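Local coordinates for response regulator (Caulobacter vibrioides, PDB 3N0R), which is a two-component stress response regulator whose sigma-like domain is thought to sequester an anti-sigma factor when its receiver domain is phosphorylated, at residues R39-D44 and R111-S116; R35-A40 and V79-W84. The protein carries 1 engineered substitution. All blocks are in the same frame, centred on the assembly; numbering follows the deposited sequence.

Overall arrangement
Both contacts are buried and both use helix 31-42; they take successive turns of much the same side of it and meet different partners. Contact 1 (39-44 with 111-116) lies at the helix's C-terminal end, where it meets the turn between helices 104-112 and 115-125; no direct hydrogen bond crosses it, and methyl groups and one bridging water do the joining. Contact 2 (35-40 with 79-84) lies on the body of the same helix, against helix 72-84, and combines aromatic packing with a direct tyrosine-histidine hydrogen bond. Their segments on helix 31-42 overlap in sequence, and the contact centres are about 9 Å apart.

Contact 1: residues R39-D44 and R111-S116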
ATOM      1  N   ARG A  39      -3.750   3.302  -2.945  1.00 12.34           N
ATOM      2  CA  ARG A  39      -4.549   2.830  -1.819  1.00 13.79           C
ATOM      3  C   ARG A  39      -3.756   2.885  -0.519  1.00 13.15           C
ATOM      4  O   ARG A  39      -4.276   3.310   0.504  1.00 13.77           O
ATOM      5  CB  ARG A  39      -5.019   1.394  -2.052  1.00 14.22           C
ATOM      6  CG  ARG A  39      -6.011   1.231  -3.178  1.00 14.29           C
ATOM      7  CD  ARG A  39      -6.444  -0.214  -3.300  1.00 15.06           C
ATOM      8  NE  ARG A  39      -7.117  -0.462  -4.566  1.00 15.28           N
ATOM      9  CZ  ARG A  39      -7.486  -1.663  -4.990  1.00 14.25           C
ATOM     10  NH1 ARG A  39      -7.306  -2.745  -4.231  1.00 15.64           N
ATOM     11  NH2 ARG A  39      -8.033  -1.777  -6.188  1.00 15.94           N
ATOM     12  N   ALA A  40      -2.501   2.429  -0.543  1.00 13.35           N
ATOM     13  CA  ALA A  40      -1.682   2.439   0.664  1.00 13.98           C
ATOM     14  C   ALA A  40      -1.366   3.854   1.129  1.00 13.80           C
ATOM     15  O   ALA A  40      -1.284   4.110   2.332  1.00 14.32           O
ATOM     16  CB  ALA A  40      -0.397   1.644   0.450  1.00 14.90           C
ATOM     17  N   LEU A  41      -1.156   4.757   0.176  1.00 13.87           N
ATOM     18  CA  LEU A  41      -0.794   6.128   0.495  1.00 14.37           C
ATOM     19  C   LEU A  41      -1.988   6.918   1.053  1.00 13.99           C
ATOM     20  O   LEU A  41      -1.834   7.725   1.972  1.00 14.86           O
ATOM     21  CB  LEU A  41      -0.242   6.800  -0.762  1.00 14.78           C
ATOM     22  CG  LEU A  41       0.279   8.227  -0.575  1.00 15.98           C
ATOM     23  CD1 LEU A  41       1.581   8.242   0.221  1.00 17.22           C
ATOM     24  CD2 LEU A  41       0.475   8.884  -1.935  1.00 17.92           C
ATOM     25  N   THR A  42      -3.178   6.683   0.500  1.00 14.62           N
ATOM     26  CA  THR A  42      -4.374   7.429   0.897  1.00 15.14           C
ATOM     27  C   THR A  42      -5.174   6.744   2.007  1.00 15.33           C
ATOM     28  O   THR A  42      -6.005   7.387   2.660  1.00 16.71           O
ATOM     29  CB  THR A  42      -5.337   7.673  -0.290  1.00 15.80           C
ATOM     30  OG1 THR A  42      -5.869   6.423  -0.741  1.00 15.48           O
ATOM     31  CG2 THR A  42      -4.651   8.427  -1.427  1.00 17.13           C
ATOM     32  N   GLY A  43      -4.938   5.448   2.205  1.00 15.12           N
ATOM     33  CA  GLY A  43      -5.640   4.685   3.219  1.00 15.73           C
ATOM     34  C   GLY A  43      -7.068   4.330   2.858  1.00 15.61           C
ATOM     35  O   GLY A  43      -7.822   3.900   3.709  1.00 17.42           O
ATOM     36  N   ASP A  44      -7.434   4.466   1.589  1.00 16.08           N
ATOM     37  CA  ASP A  44      -8.810   4.223   1.172  1.00 17.31           C
ATOM     38  C   ASP A  44      -8.854   3.628  -0.218  1.00 16.36           C
ATOM     39  O   ASP A  44      -8.259   4.173  -1.145  1.00 16.11           O
ATOM     40  CB  ASP A  44      -9.626   5.518   1.208  1.00 19.67           C
ATOM     41  CG  ASP A  44     -11.086   5.292   0.859  1.00 21.37           C
ATOM     42  OD1 ASP A  44     -11.798   4.636   1.648  1.00 23.98           O
ATOM     43  OD2 ASP A  44     -11.530   5.762  -0.207  1.00 22.37           O
ATOM     44  N   ARG A 111      -1.442  16.193   5.046  1.00 21.38           N
ATOM     45  CA  ARG A 111      -1.426  15.662   6.402  1.00 22.11           C
ATOM     46  C   ARG A 111      -1.152  14.160   6.436  1.00 21.24           C
ATOM     47  O   ARG A 111      -0.331  13.691   7.225  1.00 24.70           O
ATOM     48  CB  ARG A 111      -2.752  15.956   7.097  0.52 23.59           C
ATOM     49  N   ILE A 112      -1.839  13.395   5.587  1.00 17.80           N
ATOM     50  CA  ILE A 112      -1.722  11.938   5.647  1.00 17.78           C
ATOM     51  C   ILE A 112      -0.645  11.369   4.739  1.00 16.96           C
ATOM     52  O   ILE A 112      -0.168  10.258   4.977  1.00 18.63           O
ATOM     53  CB  ILE A 112      -3.060  11.226   5.332  1.00 19.01           C
ATOM     54  CG1 ILE A 112      -3.448  11.407   3.858  1.00 19.39           C
ATOM     55  CG2 ILE A 112      -4.155  11.701   6.277  1.00 21.60           C
ATOM     56  CD1 ILE A 112      -4.662  10.601   3.428  1.00 21.01           C
ATOM     57  N   ALA A 113      -0.271  12.123   3.708  1.00 16.57           N
ATOM     58  CA  ALA A 113       0.654  11.639   2.688  1.00 16.64           C
ATOM     59  C   ALA A 113       1.764  12.645   2.392  1.00 16.26           C
ATOM     60  O   ALA A 113       1.891  13.117   1.264  1.00 16.54           O
ATOM     61  CB  ALA A 113      -0.111  11.279   1.407  1.00 17.17           C
ATOM     62  N   PRO A 114       2.579  12.975   3.405  1.00 17.03           N
ATOM     63  CA  PRO A 114       3.681  13.912   3.158  1.00 17.33           C
ATOM     64  C   PRO A 114       4.718  13.295   2.226  1.00 16.38           C
ATOM     65  O   PRO A 114       4.742  12.070   2.011  1.00 16.10           O
ATOM     66  CB  PRO A 114       4.278  14.114   4.554  1.00 19.28           C
ATOM     67  CG  PRO A 114       3.996  12.814   5.256  1.00 19.14           C
ATOM     68  CD  PRO A 114       2.616  12.427   4.775  1.00 17.99           C
ATOM     69  N   ARG A 115       5.571  14.145   1.667  1.00 16.89           N
ATOM     70  CA  ARG A 115       6.587  13.687   0.726  1.00 16.96           C
ATOM     71  C   ARG A 115       7.485  12.599   1.311  1.00 15.60           C
ATOM     72  O   ARG A 115       7.897  11.692   0.599  1.00 15.85           O
ATOM     73  CB  ARG A 115       7.387  14.864   0.147  1.00 19.50           C
ATOM     74  CG  ARG A 115       6.615  15.555  -0.986  1.00 22.15           C
ATOM     75  CD  ARG A 115       7.211  16.845  -1.469  1.00 25.78           C
ATOM     76  NE  ARG A 115       8.527  16.708  -2.085  1.00 24.84           N
ATOM     77  CZ  ARG A 115       8.773  16.355  -3.347  1.00 24.08           C
ATOM     78  NH1 ARG A 115       7.799  16.006  -4.194  1.00 22.59           N
ATOM     79  NH2 ARG A 115      10.030  16.336  -3.760  1.00 25.99           N
ATOM     80  N   SER A 116       7.774  12.661   2.607  1.00 16.78           N
ATOM     81  CA  SER A 116       8.587  11.612   3.222  1.00 15.82           C
ATOM     82  C   SER A 116       7.928  10.244   3.062  1.00 14.89           C
ATOM     83  O   SER A 116       8.587   9.252   2.742  1.00 15.36           O
ATOM     84  CB  SER A 116       8.817  11.910   4.701  1.00 16.96           C
ATOM     85  OG  SER A 116       7.579  12.112   5.359  1.00 17.94           O
TER
HETATM   86  O   HOH W   1       0.396   7.916   3.643  1.00 17.13           O
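L41 and A113 make the apolar centre of this contact. The CB methyl of A113 points at helix 31-42 and sits 3.7 Å from L41 CG; L41 CD1 is equally near it, while CD2 stands farther off. L41 leaves its helix alongside the partner and not at it, but with CG opposite the backbone N (chi1 -176°) its end comes over to the A113 methyl. L121 and Q118 of helix 115-125 also touch the leucine.

Beside this pair, I112 brings in the end of its long branch. CG1 lies between the backbone N and the carbonyl carbon (chi1 69°), and the chain then runs extended through chi2, so that CD1 reaches 3.6 Å from the carbonyl O of T42, a van der Waals contact of the methyl with that backbone oxygen.

Two helix ends meet here within the sigma-like, all-helical region: helix 31-42 finishes and G43 turns out of it with positive phi, while helix 104-112 gives way at A113 to the short turn before helix 115-125. Carbonyls near such ends need partners other than the next helical turn, and a single water supplies one for both segments, donating to L41 O and to I112 O, each 2.8 Å away from it. The two carbonyl oxygens themselves stay 4.3 Å apart, L41 O to I112 O, joined through the water.

T42 turns its side chain from the partner segment. Its OG1 bonds back to the carbonyl of A38, one helical turn earlier, and takes a weak bond from the backbone N of D44 (3.4 Å, N-H...O angle 150°). D44 is the N-cap of helix 45-60, its side chain capping a backbone N there, and OD2 is also hydrogen-bonded to T47 OG1.

Contact 2: residues R35-A40 and V79-W84; sequences RRYARA and VFHAIW
This is a buried helix-helix contact within the sigma2 part of the helical, sigma-factor-like region, made by aromatic side chains from both helices and the methyl of A38, which together span the gap between helices 31-42 and 72-84. The short segments run in broadly the same direction, with a crossing angle of -34°, and their axes come no closer than 12.8 Å. At that spacing the backbones are well apart, the nearest CA atoms being those of A38 and F80, and Y37, F80 and H81 do the bridging.

F80 reaches across with CG opposite its backbone N (chi1 -177°), which sends the phenyl ring toward helix 31-42. Its CZ meets the small A38 methyl, CB to CZ 3.8 Å, and F80 CE1 lies obliquely to the Y37 ring, 4.3 Å from Y37 CE2. W84, one turn farther along its own helix, lays CD1 over the centre of one face of the F80 ring, and Y51 of helix 45-60 also touches the phenylalanine.

Y37 likewise has its ring thrown outward, CG again opposite the backbone N, and ends at H81. The two rings meet rim to rim, their planes only 22° apart, with neither lying over the other. Around them, Q118 of helix 115-125 touches both residues, and I136 and L137 of helix 130-137 pack on the histidine, so this polar pair sits among several helices. The phenol oxygen approaches the imidazole at its edge, near the ring plane, and the hydrogen bond between Y37 OH and H81 NE2 is 2.8 Å long.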
ATOM      1  N   ARG A  35      -2.364   1.364  -8.399  1.00 13.18           N
ATOM      2  CA  ARG A  35      -3.512   1.301  -7.487  1.00 13.60           C
ATOM      3  C   ARG A  35      -3.079   0.847  -6.092  1.00 12.83           C
ATOM      4  O   ARG A  35      -3.517   1.417  -5.105  1.00 13.30           O
ATOM      5  CB  ARG A  35      -4.642   0.412  -8.019  1.00 13.37           C
ATOM      6  CG  ARG A  35      -5.285   0.929  -9.302  1.00 14.04           C
ATOM      7  CD  ARG A  35      -6.494   0.080  -9.734  1.00 15.30           C
ATOM      8  NE  ARG A  35      -6.900   0.486 -11.080  1.00 15.98           N
ATOM      9  CZ  ARG A  35      -6.638  -0.177 -12.201  1.00 16.34           C
ATOM     10  NH1 ARG A  35      -6.044  -1.364 -12.178  1.00 17.07           N
ATOM     11  NH2 ARG A  35      -6.992   0.353 -13.364  1.00 18.42           N
ATOM     12  N   ARG A  36      -2.203  -0.155  -6.005  1.00 12.94           N
ATOM     13  CA  ARG A  36      -1.697  -0.589  -4.711  1.00 13.01           C
ATOM     14  C   ARG A  36      -1.041   0.576  -3.964  1.00 12.38           C
ATOM     15  O   ARG A  36      -1.309   0.819  -2.779  1.00 13.15           O
ATOM     16  CB  ARG A  36      -0.712  -1.748  -4.869  1.00 14.21           C
ATOM     17  CG  ARG A  36      -0.082  -2.186  -3.552  1.00 16.40           C
ATOM     18  CD  ARG A  36       0.877  -3.332  -3.754  1.00 20.08           C
ATOM     19  NE  ARG A  36       1.980  -2.946  -4.627  1.00 22.91           N
ATOM     20  CZ  ARG A  36       2.746  -3.816  -5.270  1.00 26.52           C
ATOM     21  NH1 ARG A  36       2.521  -5.116  -5.137  1.00 27.63           N
ATOM     22  NH2 ARG A  36       3.723  -3.380  -6.056  1.00 28.01           N
ATOM     23  N   TYR A  37      -0.177   1.297  -4.668  1.00 12.70           N
ATOM     24  CA  TYR A  37       0.482   2.468  -4.099  1.00 12.82           C
ATOM     25  C   TYR A  37      -0.535   3.496  -3.609  1.00 12.56           C
ATOM     26  O   TYR A  37      -0.449   3.982  -2.477  1.00 12.84           O
ATOM     27  CB  TYR A  37       1.396   3.090  -5.163  1.00 13.29           C
ATOM     28  CG  TYR A  37       2.032   4.416  -4.796  1.00 13.70           C
ATOM     29  CD1 TYR A  37       3.015   4.503  -3.815  1.00 14.13           C
ATOM     30  CD2 TYR A  37       1.677   5.579  -5.464  1.00 15.30           C
ATOM     31  CE1 TYR A  37       3.620   5.708  -3.510  1.00 14.13           C
ATOM     32  CE2 TYR A  37       2.271   6.797  -5.156  1.00 15.77           C
ATOM     33  CZ  TYR A  37       3.247   6.851  -4.183  1.00 14.58           C
ATOM     34  OH  TYR A  37       3.862   8.035  -3.867  1.00 16.19           O
ATOM     35  N   ALA A  38      -1.481   3.856  -4.474  1.00 13.12           N
ATOM     36  CA  ALA A  38      -2.421   4.926  -4.172  1.00 13.14           C
ATOM     37  C   ALA A  38      -3.325   4.560  -3.000  1.00 12.70           C
ATOM     38  O   ALA A  38      -3.650   5.413  -2.172  1.00 13.28           O
ATOM     39  CB  ALA A  38      -3.237   5.281  -5.408  1.00 13.99           C
ATOM     40  N   ARG A  39      -3.750   3.302  -2.945  1.00 12.34           N
ATOM     41  CA  ARG A  39      -4.549   2.830  -1.819  1.00 13.79           C
ATOM     42  C   ARG A  39      -3.756   2.885  -0.519  1.00 13.15           C
ATOM     43  O   ARG A  39      -4.276   3.310   0.504  1.00 13.77           O
ATOM     44  CB  ARG A  39      -5.019   1.394  -2.052  1.00 14.22           C
ATOM     45  CG  ARG A  39      -6.011   1.231  -3.178  1.00 14.29           C
ATOM     46  CD  ARG A  39      -6.444  -0.214  -3.300  1.00 15.06           C
ATOM     47  NE  ARG A  39      -7.117  -0.462  -4.566  1.00 15.28           N
ATOM     48  CZ  ARG A  39      -7.486  -1.663  -4.990  1.00 14.25           C
ATOM     49  NH1 ARG A  39      -7.306  -2.745  -4.231  1.00 15.64           N
ATOM     50  NH2 ARG A  39      -8.033  -1.777  -6.188  1.00 15.94           N
ATOM     51  N   ALA A  40      -2.501   2.429  -0.543  1.00 13.35           N
ATOM     52  CA  ALA A  40      -1.682   2.439   0.664  1.00 13.98           C
ATOM     53  C   ALA A  40      -1.366   3.854   1.129  1.00 13.80           C
ATOM     54  O   ALA A  40      -1.284   4.110   2.332  1.00 14.32           O
ATOM     55  CB  ALA A  40      -0.397   1.644   0.450  1.00 14.90           C
ATOM     56  N   VAL A  79       3.487  11.297 -13.583  1.00 14.90           N
ATOM     57  CA  VAL A  79       2.225  11.931 -13.956  1.00 15.11           C
ATOM     58  C   VAL A  79       1.240  11.916 -12.781  1.00 14.11           C
ATOM     59  O   VAL A  79       0.599  12.923 -12.482  1.00 14.34           O
ATOM     60  CB  VAL A  79       1.628  11.258 -15.210  1.00 15.70           C
ATOM     61  CG1 VAL A  79       0.153  11.593 -15.358  1.00 16.43           C
ATOM     62  CG2 VAL A  79       2.427  11.688 -16.445  1.00 17.74           C
ATOM     63  N   PHE A  80       1.125  10.770 -12.113  1.00 14.16           N
ATOM     64  CA  PHE A  80       0.251  10.659 -10.949  1.00 13.93           C
ATOM     65  C   PHE A  80       0.618  11.713  -9.896  1.00 13.15           C
ATOM     66  O   PHE A  80      -0.249  12.377  -9.335  1.00 13.96           O
ATOM     67  CB  PHE A  80       0.375   9.253 -10.363  1.00 14.04           C
ATOM     68  CG  PHE A  80      -0.531   9.000  -9.188  1.00 13.61           C
ATOM     69  CD1 PHE A  80      -0.132   9.349  -7.902  1.00 14.81           C
ATOM     70  CD2 PHE A  80      -1.785   8.426  -9.362  1.00 14.55           C
ATOM     71  CE1 PHE A  80      -0.955   9.117  -6.817  1.00 15.04           C
ATOM     72  CE2 PHE A  80      -2.613   8.178  -8.275  1.00 14.79           C
ATOM     73  CZ  PHE A  80      -2.213   8.536  -7.008  1.00 15.00           C
ATOM     74  N   HIS A  81       1.916  11.881  -9.654  1.00 12.95           N
ATOM     75  CA  HIS A  81       2.382  12.872  -8.690  1.00 13.94           C
ATOM     76  C   HIS A  81       2.128  14.313  -9.124  1.00 14.20           C
ATOM     77  O   HIS A  81       1.827  15.168  -8.295  1.00 14.89           O
ATOM     78  CB  HIS A  81       3.859  12.645  -8.387  1.00 14.33           C
ATOM     79  CG  HIS A  81       4.091  11.613  -7.335  1.00 14.98           C
ATOM     80  ND1 HIS A  81       4.652  11.935  -6.120  1.00 18.19           N
ATOM     81  CD2 HIS A  81       3.809  10.288  -7.285  1.00 15.81           C
ATOM     82  CE1 HIS A  81       4.715  10.855  -5.363  1.00 18.59           C
ATOM     83  NE2 HIS A  81       4.193   9.842  -6.034  1.00 16.70           N
ATOM     84  N   ALA A  82       2.268  14.594 -10.416  1.00 14.01           N
ATOM     85  CA  ALA A  82       1.961  15.931 -10.937  1.00 14.96           C
ATOM     86  C   ALA A  82       0.490  16.285 -10.706  1.00 14.23           C
ATOM     87  O   ALA A  82       0.157  17.415 -10.331  1.00 14.96           O
ATOM     88  CB  ALA A  82       2.302  16.018 -12.430  1.00 16.07           C
ATOM     89  N   ILE A  83      -0.392  15.317 -10.941  1.00 13.48           N
ATOM     90  CA  ILE A  83      -1.820  15.551 -10.787  1.00 13.90           C
ATOM     91  C   ILE A  83      -2.220  15.695  -9.320  1.00 13.67           C
ATOM     92  O   ILE A  83      -2.939  16.629  -8.974  1.00 15.08           O
ATOM     93  CB  ILE A  83      -2.659  14.441 -11.456  1.00 14.05           C
ATOM     94  CG1 ILE A  83      -2.429  14.449 -12.973  1.00 15.52           C
ATOM     95  CG2 ILE A  83      -4.133  14.614 -11.139  1.00 14.71           C
ATOM     96  CD1 ILE A  83      -2.989  13.227 -13.700  1.00 16.68           C
ATOM     97  N   TRP A  84      -1.737  14.787  -8.465  1.00 13.20           N
ATOM     98  CA  TRP A  84      -2.290  14.643  -7.120  1.00 13.33           C
ATOM     99  C   TRP A  84      -1.423  15.131  -5.967  1.00 13.71           C
ATOM    100  O   TRP A  84      -1.961  15.456  -4.908  1.00 15.00           O
ATOM    101  CB  TRP A  84      -2.691  13.179  -6.858  1.00 13.62           C
ATOM    102  CG  TRP A  84      -3.773  12.694  -7.769  1.00 13.28           C
ATOM    103  CD1 TRP A  84      -3.647  11.812  -8.809  1.00 13.88           C
ATOM    104  CD2 TRP A  84      -5.145  13.088  -7.736  1.00 13.72           C
ATOM    105  NE1 TRP A  84      -4.865  11.646  -9.427  1.00 14.28           N
ATOM    106  CE2 TRP A  84      -5.801  12.420  -8.785  1.00 14.00           C
ATOM    107  CE3 TRP A  84      -5.882  13.952  -6.918  1.00 15.03           C
ATOM    108  CZ2 TRP A  84      -7.167  12.584  -9.036  1.00 15.28           C
ATOM    109  CZ3 TRP A  84      -7.234  14.119  -7.170  1.00 15.38           C
ATOM    110  CH2 TRP A  84      -7.863  13.440  -8.220  1.00 15.49           C
TER